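Local coordinates for Lmo0741 protein (Listeria monocytogenes, PDB 4R1H) that probably binds DNA through a winged helix-turn-helix domain and regulates transcription as a member of the GntR family, at residues E23-T28 and E83-D88. Sequence-based numbering, arbitrary orientation.
Sequences EIVTGT and EQLEND
Val25, in the last turn of helix 12-25, meets helix 79-103 with both of its methyl groups, an example of helices joined by apolar packing with one beta-branched residue at its centre. The two methyls divide the work. CG1 rests on the aliphatic part of Glu86, 3.6 Å from Glu86 CG, the closest approach between the two segments. CG2 lies over the backbone of the same residue, 3.9 Å from Glu86 CA, and also touches Leu85 CD2. The backbones come close here, with 5.8 Å between Val25 CA and Glu86 CA. The Glu86 chain is extended beyond CG (chi2 -177°) and crosses Val25 at about a right angle. Leu85 fills the buried side: with its CG anti to the backbone N (chi1 175°), CD2 reaches the gamma methyls of two successive residues, touching Ile24 CG2 at 4.0 Å as well as Val25. The Ile24 and Leu85 side chains cross at about a right angle, and Ile24 also packs on Tyr29 and Ile64, in loops.

In the fold, helix 12-25 is the first helix of the GntR-type winged helix-turn-helix domain, whose wing is the hairpin of strands 65-68 and 72-75; the contact therefore seats the long helix that follows the wing against the end of that first helix. Beyond it, Gly27, with phi 81°, closes helix 12-25 in a Schellman motif.

Toward solvent the packing thins. Glu86 is only partly exposed, and the near end of its carboxylate still grazes the valine, with OE1 3.9 Å from Val25 CG1. Farther round the long helix, Glu83, Gln84 and Asp88 lie exposed. The second subunit adds Leu104 against Val25 and Ile106 against Glu86, so the margin near Glu86 also belongs to the dimer interface.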
# COMPACT_ATOMS: atom_id res chain seq x y z
N GLU A 23 17.34 5.49 0.26
CA GLU A 23 18.58 6.29 0.35
C GLU A 23 19.37 6.33 -0.95
O GLU A 23 19.88 7.36 -1.29
CB GLU A 23 19.49 5.81 1.48
CG GLU A 23 18.82 5.87 2.84
CD GLU A 23 18.50 7.29 3.29
OE1 GLU A 23 19.33 7.85 4.04
OE2 GLU A 23 17.44 7.85 2.93
N ILE A 24 19.36 5.23 -1.67
CA ILE A 24 19.99 5.10 -2.97
C ILE A 24 19.28 5.91 -4.09
O ILE A 24 19.88 6.76 -4.73
CB ILE A 24 20.10 3.66 -3.39
CG1 ILE A 24 21.02 2.96 -2.45
CG2 ILE A 24 20.56 3.62 -4.86
CD1 ILE A 24 21.01 1.47 -2.59
N VAL A 25 17.98 5.73 -4.22
CA VAL A 25 17.20 6.39 -5.26
C VAL A 25 17.19 7.90 -5.07
O VAL A 25 17.33 8.66 -6.05
CB VAL A 25 15.80 5.77 -5.34
CG1 VAL A 25 14.88 6.61 -6.23
CG2 VAL A 25 15.94 4.37 -5.91
N THR A 26 17.16 8.36 -3.83
CA THR A 26 17.20 9.81 -3.56
C THR A 26 18.61 10.40 -3.62
O THR A 26 18.77 11.61 -3.56
CB THR A 26 16.62 10.18 -2.18
OG1 THR A 26 17.37 9.56 -1.16
CG2 THR A 26 15.22 9.73 -2.09
N GLY A 27 19.66 9.60 -3.76
CA GLY A 27 20.99 10.15 -3.87
C GLY A 27 21.57 10.50 -2.54
O GLY A 27 22.62 11.10 -2.46
N THR A 28 20.96 10.04 -1.46
CA THR A 28 21.57 10.20 -0.14
C THR A 28 22.88 9.42 -0.11
O THR A 28 23.88 9.88 0.41
CB THR A 28 20.57 9.75 0.96
OG1 THR A 28 19.42 10.57 0.83
CG2 THR A 28 21.15 9.92 2.34
N GLU A 83 19.12 3.67 -11.89
CA GLU A 83 17.89 4.05 -12.65
C GLU A 83 16.88 2.90 -12.70
O GLU A 83 15.65 3.08 -12.54
CB GLU A 83 18.21 4.54 -14.03
CG GLU A 83 18.87 5.90 -14.01
CD GLU A 83 19.63 6.22 -15.29
OE1 GLU A 83 20.54 7.08 -15.23
OE2 GLU A 83 19.33 5.60 -16.35
N GLN A 84 17.39 1.68 -12.93
CA GLN A 84 16.50 0.51 -13.04
C GLN A 84 15.86 0.21 -11.68
O GLN A 84 14.66 -0.18 -11.61
CB GLN A 84 17.24 -0.71 -13.65
CG GLN A 84 16.39 -1.98 -13.85
CD GLN A 84 15.40 -1.91 -15.03
OE1 GLN A 84 15.76 -1.55 -16.17
NE2 GLN A 84 14.14 -2.29 -14.75
N LEU A 85 16.62 0.41 -10.58
CA LEU A 85 16.07 0.23 -9.24
C LEU A 85 14.86 1.23 -9.00
O LEU A 85 13.76 0.81 -8.56
CB LEU A 85 17.11 0.50 -8.20
CG LEU A 85 16.68 0.48 -6.74
CD1 LEU A 85 16.13 -0.86 -6.31
CD2 LEU A 85 17.78 0.89 -5.77
N GLU A 86 15.10 2.49 -9.26
CA GLU A 86 14.00 3.49 -9.18
C GLU A 86 12.80 3.07 -10.02
O GLU A 86 11.63 3.06 -9.52
CB GLU A 86 14.47 4.86 -9.61
CG GLU A 86 13.36 5.92 -9.45
CD GLU A 86 13.79 7.29 -9.94
OE1 GLU A 86 15.03 7.60 -9.95
OE2 GLU A 86 12.99 8.11 -10.37
N ASN A 87 13.03 2.63 -11.22
CA ASN A 87 11.95 2.26 -12.18
C ASN A 87 11.17 1.08 -11.62
O ASN A 87 9.92 1.07 -11.59
CB ASN A 87 12.48 1.92 -13.60
CG ASN A 87 11.37 1.82 -14.69
OD1 ASN A 87 10.66 0.81 -14.79
ND2 ASN A 87 11.26 2.85 -15.54
N ASP A 88 11.86 0.07 -11.17
CA ASP A 88 11.23 -1.10 -10.57
C ASP A 88 10.33 -0.75 -9.35
O ASP A 88 9.19 -1.28 -9.29
CB ASP A 88 12.26 -2.18 -10.14
CG ASP A 88 12.95 -2.86 -11.32
OD1 ASP A 88 12.54 -2.73 -12.51
OD2 ASP A 88 13.99 -3.52 -11.03